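Histidine kinase (Methanosarcina mazei, PDB 3LI9) probably acts as a membrane-bound sensor kinase that uses ATP to phosphorylate a protein histidine, this chain being its extracellular double-PDC (Cache) sensor domain. Local coordinates at residues I183-T188 and L265-E270; G236-K241 and V249-E254; D98-F103 and V120-S125. All coordinates share one frame; numbering follows the deposited sequence.

Interaction 1: residues I183-T188 and L265-E270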
loop_
_atom_site.group_PDB
_atom_site.type_symbol
_atom_site.label_atom_id
_atom_site.label_comp_id
_atom_site.label_asym_id
_atom_site.label_seq_id
_atom_site.Cartn_x
_atom_site.Cartn_y
_atom_site.Cartn_z
ATOM N N ILE A 183 6.252 -0.426 -19.500
ATOM C CA ILE A 183 7.490 0.371 -19.628
ATOM C C ILE A 183 8.533 -0.432 -20.351
ATOM O O ILE A 183 8.775 -1.619 -20.040
ATOM C CB ILE A 183 7.984 0.809 -18.241
ATOM C CG1 ILE A 183 6.981 1.802 -17.647
ATOM C CG2 ILE A 183 9.417 1.471 -18.328
ATOM C CD1 ILE A 183 7.173 2.016 -16.124
ATOM N N ARG A 184 9.091 0.191 -21.398
ATOM C CA ARG A 184 10.147 -0.486 -22.155
ATOM C C ARG A 184 11.322 0.442 -22.286
ATOM O O ARG A 184 11.158 1.646 -22.510
ATOM C CB ARG A 184 9.628 -0.888 -23.522
ATOM C CG ARG A 184 8.584 -1.973 -23.433
ATOM C CD ARG A 184 9.035 -3.273 -22.608
ATOM N NE ARG A 184 7.918 -4.178 -22.796
ATOM C CZ ARG A 184 7.180 -4.758 -21.853
ATOM N NH1 ARG A 184 6.159 -5.501 -22.269
ATOM N NH2 ARG A 184 7.488 -4.694 -20.556
ATOM N N THR A 185 12.524 -0.080 -22.138
ATOM C CA THR A 185 13.672 0.794 -22.290
ATOM C C THR A 185 14.738 0.054 -23.134
ATOM O O THR A 185 14.908 -1.138 -22.995
ATOM C CB THR A 185 14.216 1.181 -20.865
ATOM O OG1 THR A 185 15.239 2.184 -20.952
ATOM C CG2 THR A 185 14.764 -0.055 -20.172
ATOM N N PHE A 186 15.491 0.776 -23.953
ATOM C CA PHE A 186 16.355 0.089 -24.918
ATOM C C PHE A 186 15.593 -0.952 -25.770
ATOM O O PHE A 186 14.504 -0.684 -26.246
ATOM C CB PHE A 186 17.605 -0.467 -24.197
ATOM C CG PHE A 186 18.365 0.596 -23.471
ATOM C CD1 PHE A 186 19.199 1.461 -24.157
ATOM C CD2 PHE A 186 18.201 0.786 -22.114
ATOM C CE1 PHE A 186 19.894 2.455 -23.484
ATOM C CE2 PHE A 186 18.879 1.800 -21.452
ATOM C CZ PHE A 186 19.707 2.635 -22.128
ATOM N N ASP A 187 16.143 -2.134 -25.980
ATOM C CA ASP A 187 15.464 -3.109 -26.791
ATOM C C ASP A 187 14.579 -4.070 -26.019
ATOM O O ASP A 187 13.487 -4.374 -26.455
ATOM C CB ASP A 187 16.481 -3.933 -27.599
ATOM C CG ASP A 187 17.329 -3.063 -28.523
ATOM O OD1 ASP A 187 16.780 -2.108 -29.119
ATOM O OD2 ASP A 187 18.555 -3.321 -28.651
ATOM N N THR A 188 15.078 -4.601 -24.911
ATOM C CA THR A 188 14.317 -5.587 -24.161
ATOM C C THR A 188 14.264 -5.205 -22.663
ATOM O O THR A 188 13.962 -6.043 -21.832
ATOM C CB THR A 188 14.939 -6.986 -24.259
ATOM O OG1 THR A 188 16.282 -6.940 -23.773
ATOM C CG2 THR A 188 14.930 -7.559 -25.740
ATOM N N LEU A 265 14.177 -0.946 -12.607
ATOM C CA LEU A 265 14.328 -1.044 -14.043
ATOM C C LEU A 265 15.384 -2.119 -14.318
ATOM O O LEU A 265 16.461 -2.125 -13.654
ATOM C CB LEU A 265 14.934 0.246 -14.628
ATOM C CG LEU A 265 14.151 1.410 -15.115
ATOM C CD1 LEU A 265 15.148 2.454 -15.704
ATOM C CD2 LEU A 265 13.054 1.017 -16.098
ATOM N N VAL A 266 15.083 -3.008 -15.260
ATOM C CA VAL A 266 16.016 -4.110 -15.548
ATOM C C VAL A 266 16.509 -3.881 -16.993
ATOM O O VAL A 266 15.714 -3.797 -17.918
ATOM C CB VAL A 266 15.340 -5.492 -15.439
ATOM C CG1 VAL A 266 16.284 -6.621 -15.874
ATOM C CG2 VAL A 266 14.846 -5.760 -14.002
ATOM N N VAL A 267 17.822 -3.682 -17.144
ATOM C CA VAL A 267 18.374 -3.258 -18.413
ATOM C C VAL A 267 19.550 -4.197 -18.763
ATOM O O VAL A 267 20.472 -4.341 -17.954
ATOM C CB VAL A 267 19.044 -1.892 -18.279
ATOM C CG1 VAL A 267 19.503 -1.447 -19.621
ATOM C CG2 VAL A 267 18.089 -0.812 -17.733
ATOM N N PRO A 268 19.501 -4.772 -19.949
ATOM C CA PRO A 268 20.587 -5.609 -20.455
ATOM C C PRO A 268 21.791 -4.696 -20.696
ATOM O O PRO A 268 21.682 -3.711 -21.452
ATOM C CB PRO A 268 20.037 -6.120 -21.778
ATOM C CG PRO A 268 18.569 -5.973 -21.675
ATOM C CD PRO A 268 18.392 -4.698 -20.905
ATOM N N LYS A 269 22.900 -4.991 -20.037
ATOM C CA LYS A 269 24.043 -4.114 -20.071
ATOM C C LYS A 269 24.535 -3.872 -21.477
ATOM O O LYS A 269 24.863 -2.731 -21.850
ATOM C CB LYS A 269 25.169 -4.692 -19.233
ATOM C CG LYS A 269 26.441 -3.811 -19.200
ATOM C CD LYS A 269 27.347 -4.286 -18.028
ATOM C CE LYS A 269 28.511 -3.307 -17.767
ATOM N NZ LYS A 269 29.397 -3.742 -16.588
ATOM N N GLU A 270 24.603 -4.928 -22.270
ATOM C CA GLU A 270 25.082 -4.751 -23.637
ATOM C C GLU A 270 24.200 -3.799 -24.482
ATOM O O GLU A 270 24.695 -3.081 -25.375
ATOM C CB GLU A 270 25.284 -6.108 -24.315
ATOM C CG GLU A 270 25.163 -5.997 -25.806
ATOM C CD GLU A 270 24.921 -7.345 -26.467
ATOM O OE1 GLU A 270 25.429 -8.356 -25.935
ATOM O OE2 GLU A 270 24.235 -7.387 -27.520
#
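The CD2-CE2 side of the Phe186 ring meets Val267 obliquely, and this is the tight part of the contact. Phe186 CD2 is 3.6 Å from Val267 CG1. That methyl stands opposite the backbone N (chi1 -176°). The other branch, Val267 CG2, turns to Thr185 and lies 4.2 Å from its CG2. The Thr185 and Val267 side chains cross at about a right angle. Further along, the packing is looser though buried: Ile183 CG2 reaches Leu265 CD2 only at 4.3 Å. Helix 13-48 closes over this side, with Met21 against Thr185 and Leu265, and Tyr25 against Ile183.

The other end is the solvent side, a single short touch by an exposed threonine beside a partly exposed proline. Thr188 OG1 lies 3.3 Å from Pro268 CG, a plain contact. The hydroxyl is engaged by Glu271, whose carboxylate also takes the amide of Asp187. Pro268 ends the strand and sits at the N-cap of helix 269-272. The two segments themselves are joined by van der Waals packing, mostly apolar, without hydrogen bonds. The loop from helix 174-180 to edge strand 190-194 thus lies along strand 261-268, part of the four-stranded antiparallel sheet of a PAS-like PDC fold.

Interaction 2: residues G236-K241 and V249-E254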
loop_
_atom_site.group_PDB
_atom_site.type_symbol
_atom_site.label_atom_id
_atom_site.label_comp_id
_atom_site.label_asym_id
_atom_site.label_seq_id
_atom_site.Cartn_x
_atom_site.Cartn_y
_atom_site.Cartn_z
ATOM N N GLY A 236 19.909 2.263 -5.738
ATOM C CA GLY A 236 21.230 1.679 -6.091
ATOM C C GLY A 236 21.083 0.863 -7.319
ATOM O O GLY A 236 20.086 0.906 -8.031
ATOM N N HIS A 237 22.150 0.172 -7.714
ATOM C CA HIS A 237 21.981 -0.743 -8.835
ATOM C C HIS A 237 22.906 -1.960 -8.600
ATOM O O HIS A 237 23.888 -1.890 -7.844
ATOM C CB HIS A 237 22.189 -0.144 -10.213
ATOM C CG HIS A 237 23.501 0.561 -10.394
ATOM N ND1 HIS A 237 24.655 -0.069 -10.860
ATOM C CD2 HIS A 237 23.829 1.852 -10.180
ATOM C CE1 HIS A 237 25.635 0.820 -10.925
ATOM N NE2 HIS A 237 25.161 1.996 -10.521
ATOM N N VAL A 238 22.486 -3.106 -9.098
ATOM C CA VAL A 238 23.346 -4.334 -9.035
ATOM C C VAL A 238 23.537 -4.872 -10.429
ATOM O O VAL A 238 22.692 -4.706 -11.283
ATOM C CB VAL A 238 22.785 -5.439 -8.123
ATOM C CG1 VAL A 238 22.870 -5.020 -6.691
ATOM C CG2 VAL A 238 21.324 -5.873 -8.592
ATOM N N GLU A 239 24.678 -5.555 -10.696
ATOM C CA GLU A 239 24.930 -6.146 -12.004
ATOM C C GLU A 239 24.942 -7.653 -11.859
ATOM O O GLU A 239 25.551 -8.153 -10.945
ATOM C CB GLU A 239 26.302 -5.745 -12.503
ATOM C CG GLU A 239 26.411 -4.240 -12.503
ATOM C CD GLU A 239 27.342 -3.699 -13.571
ATOM O OE1 GLU A 239 27.883 -4.507 -14.361
ATOM O OE2 GLU A 239 27.507 -2.451 -13.612
ATOM N N ILE A 240 24.215 -8.330 -12.724
ATOM C CA ILE A 240 23.986 -9.785 -12.531
ATOM C C ILE A 240 24.368 -10.534 -13.783
ATOM O O ILE A 240 23.822 -10.290 -14.825
ATOM C CB ILE A 240 22.518 -10.066 -12.267
ATOM C CG1 ILE A 240 21.982 -9.111 -11.170
ATOM C CG2 ILE A 240 22.286 -11.537 -11.913
ATOM C CD1 ILE A 240 20.478 -9.295 -10.867
ATOM N N LYS A 241 25.334 -11.441 -13.721
ATOM C CA LYS A 241 25.715 -12.053 -15.002
ATOM C C LYS A 241 25.041 -13.424 -15.073
ATOM O O LYS A 241 25.106 -14.187 -14.121
ATOM C CB LYS A 241 27.227 -12.184 -15.080
ATOM C CG LYS A 241 27.688 -13.020 -16.272
ATOM C CD LYS A 241 29.169 -13.260 -16.183
ATOM C CE LYS A 241 29.768 -13.858 -17.446
ATOM N NZ LYS A 241 31.245 -14.151 -17.175
ATOM N N VAL A 249 22.780 -8.210 -16.811
ATOM C CA VAL A 249 21.639 -7.253 -16.784
ATOM C C VAL A 249 21.944 -6.443 -15.560
ATOM O O VAL A 249 22.548 -6.923 -14.599
ATOM C CB VAL A 249 20.164 -7.881 -16.626
ATOM C CG1 VAL A 249 19.702 -8.595 -17.936
ATOM C CG2 VAL A 249 20.086 -8.805 -15.459
ATOM N N ILE A 250 21.534 -5.183 -15.588
ATOM C CA ILE A 250 21.711 -4.352 -14.431
ATOM C C ILE A 250 20.305 -4.072 -13.915
ATOM O O ILE A 250 19.446 -3.765 -14.734
ATOM C CB ILE A 250 22.315 -3.020 -14.852
ATOM C CG1 ILE A 250 23.681 -3.275 -15.534
ATOM C CG2 ILE A 250 22.625 -2.165 -13.609
ATOM C CD1 ILE A 250 24.038 -2.161 -16.413
HETATM N N MSE A 251 20.116 -4.187 -12.612
HETATM C CA MSE A 251 18.800 -3.858 -12.022
HETATM C C MSE A 251 19.057 -2.533 -11.289
HETATM O O MSE A 251 19.832 -2.508 -10.289
HETATM C CB MSE A 251 18.409 -5.038 -11.153
HETATM C CG MSE A 251 17.632 -4.767 -9.950
HETATM SE SE MSE A 251 17.109 -6.467 -9.114
HETATM C CE MSE A 251 16.956 -7.452 -10.651
ATOM N N PHE A 252 18.337 -1.483 -11.718
ATOM C CA PHE A 252 18.374 -0.191 -11.071
ATOM C C PHE A 252 17.140 -0.072 -10.171
ATOM O O PHE A 252 16.017 -0.378 -10.641
ATOM C CB PHE A 252 18.312 0.921 -12.044
ATOM C CG PHE A 252 19.468 0.966 -13.017
ATOM C CD1 PHE A 252 20.553 1.792 -12.738
ATOM C CD2 PHE A 252 19.388 0.254 -14.206
ATOM C CE1 PHE A 252 21.639 1.850 -13.702
ATOM C CE2 PHE A 252 20.416 0.327 -15.166
ATOM C CZ PHE A 252 21.531 1.097 -14.886
ATOM N N TYR A 253 17.349 0.217 -8.900
ATOM C CA TYR A 253 16.163 0.274 -8.015
ATOM C C TYR A 253 16.186 1.630 -7.310
ATOM O O TYR A 253 17.248 2.107 -6.847
ATOM C CB TYR A 253 16.100 -0.856 -7.020
ATOM C CG TYR A 253 17.423 -1.126 -6.288
ATOM C CD1 TYR A 253 17.705 -0.524 -5.074
ATOM C CD2 TYR A 253 18.411 -1.919 -6.914
ATOM C CE1 TYR A 253 18.944 -0.777 -4.425
ATOM C CE2 TYR A 253 19.648 -2.140 -6.291
ATOM C CZ TYR A 253 19.906 -1.603 -5.092
ATOM O OH TYR A 253 21.180 -1.857 -4.541
ATOM N N GLU A 254 15.004 2.259 -7.192
ATOM C CA GLU A 254 14.943 3.596 -6.538
ATOM C C GLU A 254 13.715 3.609 -5.664
ATOM O O GLU A 254 12.653 3.094 -6.023
ATOM C CB GLU A 254 14.857 4.722 -7.575
ATOM C CG GLU A 254 16.180 4.973 -8.326
ATOM C CD GLU A 254 17.233 5.538 -7.410
ATOM O OE1 GLU A 254 16.951 6.049 -6.322
ATOM O OE2 GLU A 254 18.397 5.441 -7.823
HETATM O O HOH W 1 19.319 3.326 -9.356
HETATM O O HOH W 2 23.844 -2.127 -5.053
#
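Val238, Ile240 and Met251, a selenomethionine, form the apolar centre on one face of the two strands. Val238 CG2 lies 4.0 Å from Met251 CB, and these two side chains run side by side. The Met251 chain bends near its end at chi3 (-32°). That turn leaves its CE 4.0 Å from Ile240 CD1. Ile240 CB also packs against Val249 CG2. Helix 221-231 packs on this face, with Glu222 against Val238 and Ile240.

Tyr253 ends the same row. Its CG sits between the backbone N and the carbonyl carbon (chi1 46°), which brings the ring across the neighbouring strand over Gly236. Gly236 CA makes a CH-pi contact 4.0 Å from the ring centroid, over the face. With no side chain, Gly236 lets the ring lie close.

On the other face His237 CB touches Phe252 CD1 at 3.6 Å, and Ile250 CG2 approaches the same His237 CB. Glu239 extends alongside Ile250.

The backbones are paired by six hydrogen bonds, two each for Gly236 with Tyr253, Val238 with Met251, and Ile240 with Val249. Met251 N to Val238 O measures 2.9 Å. His237-Phe252 and Glu239-Ile250 are the non-hydrogen-bonded pairs between them.

Outward the contact becomes polar. Glu239 forms a salt bridge with Lys269 and a hydrogen bond with Tyr15 OH. Tyr253 OH bonds to Asp229, and a water donates to Tyr253 OH at 2.7 Å and to His237 O at 2.8 Å. That water ties the ring end to the outer strand.

The two strands follow each other through a short link, and with this pairing form an antiparallel beta hairpin, with strand 236-241 at the margin of the PDC sheet.

Interaction 3: residues D98-F103 and V120-S125; sequences DSTGRF and VHYDSS
Tyr122 meets Arg102 in an unusual way: the rim of the ring, not its face, rests on the flat guanidinium. Tyr122 CE1 stands 3.4 Å above the guanidinium plane of Arg102, and the two planes are 66° apart. This is therefore not a stack of flat groups.

The tip of Tyr122 goes to Asp98. Its hydroxyl OH donates to Asp98 OD2 at 2.6 Å, on the syn lone pair, with OD2 near the plane of the ring. The other oxygen, Asp98 OD1, holds the aspartate's own turn. Thr100 OG1 donates to the syn lone pair of Asp98 OD1 at 2.7 Å, and Thr100 N reaches the same oxygen from above the carboxylate plane at 3.0 Å. The second of these bonds makes an Asx turn. Thr100 OG1 then accepts from Arg102 N at 3.0 Å, an ST turn. The two motifs share Thr100 and follow each other, the first within the type I beta turn from Asp98 to Gly101. This turn lies in the loop leading to strand 105-108, in the PDC subdomain with the larger antiparallel sheet. With an alanine at Asp98 the Tyr122 hydroxyl and both Thr100 donors would probably lose their acceptor, and the Asx turn its side-chain bond.

Arg102 adds a salt bridge on the exposed side, where Asp123 lies. Its NH1 donates to Asp123 OD1 at 3.0 Å, with an N-H...O angle of 151°. The oxygen lies near the guanidinium edge, somewhat out of its plane. A bond from Arg102 NE to Tyr79 O helps fix the guanidinium on which Tyr122 rests. Tyr128 of helix 126-134 packs against both Arg102 and Tyr122.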
loop_
_atom_site.group_PDB
_atom_site.type_symbol
_atom_site.label_atom_id
_atom_site.label_comp_id
_atom_site.label_asym_id
_atom_site.label_seq_id
_atom_site.Cartn_x
_atom_site.Cartn_y
_atom_site.Cartn_z
ATOM N N ASP A 98 -20.618 -5.411 14.659
ATOM C CA ASP A 98 -20.498 -6.811 15.098
ATOM C C ASP A 98 -20.984 -6.928 16.561
ATOM O O ASP A 98 -21.643 -6.061 17.087
ATOM C CB ASP A 98 -19.054 -7.309 14.875
ATOM C CG ASP A 98 -18.050 -6.632 15.755
ATOM O OD1 ASP A 98 -18.439 -5.979 16.754
ATOM O OD2 ASP A 98 -16.849 -6.701 15.404
ATOM N N SER A 99 -20.702 -8.078 17.184
ATOM C CA SER A 99 -21.341 -8.318 18.498
ATOM C C SER A 99 -20.718 -7.449 19.628
ATOM O O SER A 99 -21.226 -7.451 20.741
ATOM C CB SER A 99 -21.153 -9.809 18.853
ATOM O OG SER A 99 -19.763 -9.995 19.025
ATOM N N THR A 100 -19.638 -6.716 19.360
ATOM C CA THR A 100 -19.059 -5.798 20.370
ATOM C C THR A 100 -19.826 -4.461 20.421
ATOM O O THR A 100 -19.787 -3.758 21.414
ATOM C CB THR A 100 -17.560 -5.484 20.110
ATOM O OG1 THR A 100 -17.472 -4.663 18.931
ATOM C CG2 THR A 100 -16.712 -6.707 19.921
ATOM N N GLY A 101 -20.443 -4.032 19.308
ATOM C CA GLY A 101 -21.058 -2.699 19.295
ATOM C C GLY A 101 -19.994 -1.595 19.019
ATOM O O GLY A 101 -20.370 -0.429 18.902
ATOM N N ARG A 102 -18.726 -1.975 18.907
ATOM C CA ARG A 102 -17.627 -0.996 18.634
ATOM C C ARG A 102 -17.908 -0.338 17.281
ATOM O O ARG A 102 -18.494 -1.014 16.396
ATOM C CB ARG A 102 -16.240 -1.629 18.591
ATOM C CG ARG A 102 -15.781 -2.080 20.016
ATOM C CD ARG A 102 -14.499 -2.867 20.074
ATOM N NE ARG A 102 -13.337 -2.140 19.533
ATOM C CZ ARG A 102 -12.130 -2.623 19.536
ATOM N NH1 ARG A 102 -11.963 -3.821 20.128
ATOM N NH2 ARG A 102 -11.100 -1.970 18.958
ATOM N N PHE A 103 -17.560 0.932 17.124
ATOM C CA PHE A 103 -17.749 1.572 15.779
ATOM C C PHE A 103 -16.608 1.169 14.876
ATOM O O PHE A 103 -15.513 1.697 14.979
ATOM C CB PHE A 103 -17.810 3.107 15.921
ATOM C CG PHE A 103 -18.411 3.811 14.736
ATOM C CD1 PHE A 103 -19.515 3.280 14.050
ATOM C CD2 PHE A 103 -17.843 5.024 14.290
ATOM C CE1 PHE A 103 -20.075 3.938 13.005
ATOM C CE2 PHE A 103 -18.419 5.685 13.172
ATOM C CZ PHE A 103 -19.535 5.134 12.535
ATOM N N VAL A 120 -12.975 -6.742 10.483
ATOM C CA VAL A 120 -12.678 -8.026 11.200
ATOM C C VAL A 120 -11.194 -7.976 11.577
ATOM O O VAL A 120 -10.365 -7.266 10.919
ATOM C CB VAL A 120 -13.108 -9.324 10.382
ATOM C CG1 VAL A 120 -12.858 -10.545 11.198
ATOM C CG2 VAL A 120 -14.592 -9.341 10.151
ATOM N N HIS A 121 -10.821 -8.669 12.673
ATOM C CA HIS A 121 -9.396 -8.773 13.056
ATOM C C HIS A 121 -8.744 -7.497 13.533
ATOM O O HIS A 121 -7.507 -7.353 13.528
ATOM C CB HIS A 121 -8.575 -9.364 11.910
ATOM C CG HIS A 121 -9.098 -10.686 11.416
ATOM N ND1 HIS A 121 -9.550 -11.673 12.266
ATOM C CD2 HIS A 121 -9.224 -11.186 10.159
ATOM C CE1 HIS A 121 -9.961 -12.709 11.558
ATOM N NE2 HIS A 121 -9.770 -12.442 10.276
ATOM N N TYR A 122 -9.556 -6.516 13.942
ATOM C CA TYR A 122 -8.965 -5.282 14.374
ATOM C C TYR A 122 -8.149 -5.463 15.686
ATOM O O TYR A 122 -7.245 -4.673 16.018
ATOM C CB TYR A 122 -10.063 -4.217 14.512
ATOM C CG TYR A 122 -11.316 -4.668 15.153
ATOM C CD1 TYR A 122 -11.425 -4.732 16.543
ATOM C CD2 TYR A 122 -12.428 -5.030 14.375
ATOM C CE1 TYR A 122 -12.609 -5.160 17.118
ATOM C CE2 TYR A 122 -13.615 -5.418 14.939
ATOM C CZ TYR A 122 -13.691 -5.482 16.314
ATOM O OH TYR A 122 -14.827 -5.900 16.887
ATOM N N ASP A 123 -8.506 -6.486 16.439
ATOM C CA ASP A 123 -7.765 -6.757 17.663
ATOM C C ASP A 123 -6.388 -7.379 17.393
ATOM O O ASP A 123 -5.511 -7.327 18.262
ATOM C CB ASP A 123 -8.593 -7.652 18.579
ATOM C CG ASP A 123 -9.624 -6.870 19.384
ATOM O OD1 ASP A 123 -9.614 -5.610 19.425
ATOM O OD2 ASP A 123 -10.467 -7.531 20.012
ATOM N N SER A 124 -6.172 -7.954 16.211
ATOM C CA SER A 124 -4.873 -8.584 15.920
ATOM C C SER A 124 -4.116 -8.135 14.646
ATOM O O SER A 124 -2.878 -8.273 14.585
ATOM C CB SER A 124 -5.067 -10.102 15.906
ATOM O OG SER A 124 -5.923 -10.452 14.821
ATOM N N SER A 125 -4.790 -7.607 13.637
ATOM C CA SER A 125 -4.075 -7.266 12.388
ATOM C C SER A 125 -3.329 -5.945 12.415
ATOM O O SER A 125 -3.772 -4.999 13.023
ATOM C CB SER A 125 -5.020 -7.247 11.193
ATOM O OG SER A 125 -5.578 -8.546 11.016
#

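In the fold
Interactions 1 and 2 belong to one sheet and touch each other. Strands 261-268 and 248-256 are neighbours there, and Val267 O lies 2.7 Å from Ile250 N, a probable hydrogen bond. Val267 also packs on Phe252, so Val267 links the two contacts. Interaction 1 is the more buried, and it is mainly apolar packing. Interaction 2 is partly buried and rests on backbone bonding, with polar groups at its margins. Interaction 3 lies on the opposite side of the chain's centre, its centre about 48 Å from that of interaction 1 and about 44 Å from that of interaction 2. It joins two loops, partly at the surface, by charge and side-chain hydrogen bonds.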